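Local coordinates for HD domain protein (Enterococcus faecalis, PDB 4LRL), which binds deoxynucleoside triphosphates, holds a metal ion in its HD domain and is probably an allosterically regulated deoxyribonucleoside triphosphate triphosphohydrolase, at residues C[300-305]-C[326-331]. Residues are numbered along the deposited sequence; the frame is centred on the assembly and turned at random.
Sequences QASLLV and STYFTQ
The phenol oxygen of Y328, on the helical segment 326-331, accepts a hydrogen bond from the loop leading into helix 305-308: the backbone N of L303 donates to Y328 OH over 3.3 Å, long but fairly straight, with an angle of 159° at the hydrogen. The same oxygen is hemmed in by L303, whose CG comes within 3.3 Å of Y328 OH, and S302 OG stands 3.5 Å from Y328 OH, so the end of the tyrosine sits in the bend of the loop. Behind it, the ring lies flat against A301. A301 CA is 3.6 Å from the ring centroid and 11° off its normal, a CH-pi contact nearly over the middle of the face, while A301 CB rests on the same face 3.5 Å from Y328 CD1. L304 approaches differently, its CD1 reaching the ring edge near the plane. With CG of Y328 turned anti to the carbonyl carbon (chi1 -64°), the side chain runs out from the helix to the loop. The loop is itself tied by a backbone hydrogen bond from L304 N to A301 O, which closes a turn just where the tyrosine docks. Farther along the helix, Q331 lies beside Q300. All this belongs to the HD-associated region, away from the nucleotide and metal sites. The loop, which follows helix 270-291, packs against helix 322-332, where L304 also meets L325 and W332; F329 of helix 322-332 in this chain packs on helices 270-291 and 338-348, while the second subunit of the assembly adds its own Q331 against L303 and Y328.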
# COMPACT_ATOMS: atom_id res chain seq x y z
N GLN C 300 -6.70 47.40 -2.26
CA GLN C 300 -6.91 46.79 -3.57
C GLN C 300 -7.51 45.38 -3.47
O GLN C 300 -7.08 44.45 -4.16
CB GLN C 300 -5.61 46.78 -4.39
CG GLN C 300 -5.13 48.16 -4.81
CD GLN C 300 -3.67 48.19 -5.23
OE1 GLN C 300 -3.17 47.26 -5.87
NE2 GLN C 300 -2.97 49.27 -4.88
N ALA C 301 -8.50 45.24 -2.60
CA ALA C 301 -9.10 43.94 -2.34
C ALA C 301 -10.60 44.00 -2.55
O ALA C 301 -11.38 43.68 -1.64
CB ALA C 301 -8.76 43.49 -0.92
N SER C 302 -10.99 44.41 -3.75
CA SER C 302 -12.39 44.65 -4.13
C SER C 302 -13.36 43.53 -3.75
O SER C 302 -14.44 43.81 -3.24
CB SER C 302 -12.50 44.93 -5.63
OG SER C 302 -11.91 43.88 -6.37
N LEU C 303 -12.96 42.29 -4.00
CA LEU C 303 -13.80 41.12 -3.72
C LEU C 303 -13.94 40.82 -2.23
O LEU C 303 -14.81 40.05 -1.83
CB LEU C 303 -13.31 39.89 -4.48
CG LEU C 303 -13.16 39.92 -6.02
CD1 LEU C 303 -12.61 38.59 -6.54
CD2 LEU C 303 -14.47 40.27 -6.72
N LEU C 304 -13.09 41.43 -1.41
CA LEU C 304 -13.19 41.29 0.05
C LEU C 304 -13.94 42.44 0.72
O LEU C 304 -14.37 42.33 1.88
CB LEU C 304 -11.81 41.16 0.69
CG LEU C 304 -11.16 39.79 0.77
CD1 LEU C 304 -9.83 39.94 1.51
CD2 LEU C 304 -12.05 38.77 1.47
N VAL C 305 -14.08 43.55 -0.00
CA VAL C 305 -14.67 44.76 0.53
C VAL C 305 -16.09 44.54 1.10
O VAL C 305 -16.36 45.00 2.21
CB VAL C 305 -14.60 45.93 -0.50
CG1 VAL C 305 -15.34 47.17 0.01
CG2 VAL C 305 -13.15 46.26 -0.81
N SER C 326 -4.79 34.78 -1.66
CA SER C 326 -3.34 34.80 -1.81
C SER C 326 -2.89 35.93 -2.75
O SER C 326 -1.86 36.55 -2.52
CB SER C 326 -2.79 33.44 -2.25
OG SER C 326 -3.43 32.98 -3.42
N THR C 327 -3.70 36.21 -3.77
CA THR C 327 -3.43 37.32 -4.68
C THR C 327 -3.41 38.66 -3.92
O THR C 327 -2.49 39.47 -4.09
CB THR C 327 -4.43 37.35 -5.84
OG1 THR C 327 -4.33 36.12 -6.58
CG2 THR C 327 -4.16 38.54 -6.78
N TYR C 328 -4.40 38.88 -3.07
CA TYR C 328 -4.45 40.09 -2.28
C TYR C 328 -3.30 40.15 -1.27
O TYR C 328 -2.70 41.22 -1.08
CB TYR C 328 -5.81 40.28 -1.61
CG TYR C 328 -6.98 40.48 -2.57
CD1 TYR C 328 -8.29 40.20 -2.16
CD2 TYR C 328 -6.78 40.94 -3.87
CE1 TYR C 328 -9.37 40.38 -3.03
CE2 TYR C 328 -7.86 41.12 -4.75
CZ TYR C 328 -9.15 40.84 -4.32
OH TYR C 328 -10.21 41.01 -5.17
N PHE C 329 -2.97 39.01 -0.65
CA PHE C 329 -1.84 38.95 0.30
C PHE C 329 -0.50 39.38 -0.33
O PHE C 329 0.30 40.06 0.30
CB PHE C 329 -1.68 37.56 0.93
CG PHE C 329 -2.90 37.06 1.65
CD1 PHE C 329 -3.06 35.70 1.88
CD2 PHE C 329 -3.90 37.94 2.09
CE1 PHE C 329 -4.19 35.22 2.54
CE2 PHE C 329 -5.01 37.47 2.74
CZ PHE C 329 -5.16 36.10 2.98
N THR C 330 -0.27 38.98 -1.58
CA THR C 330 0.90 39.40 -2.33
C THR C 330 0.98 40.93 -2.49
O THR C 330 2.03 41.52 -2.25
CB THR C 330 1.00 38.68 -3.69
OG1 THR C 330 1.11 37.27 -3.45
CG2 THR C 330 2.21 39.15 -4.50
N GLN C 331 -0.14 41.57 -2.87
CA GLN C 331 -0.17 43.04 -2.93
C GLN C 331 0.08 43.62 -1.55
O GLN C 331 0.83 44.58 -1.41
CB GLN C 331 -1.51 43.58 -3.43
CG GLN C 331 -2.04 43.04 -4.76
CD GLN C 331 -3.56 43.17 -4.82
OE1 GLN C 331 -4.19 43.68 -3.89
NE2 GLN C 331 -4.16 42.69 -5.91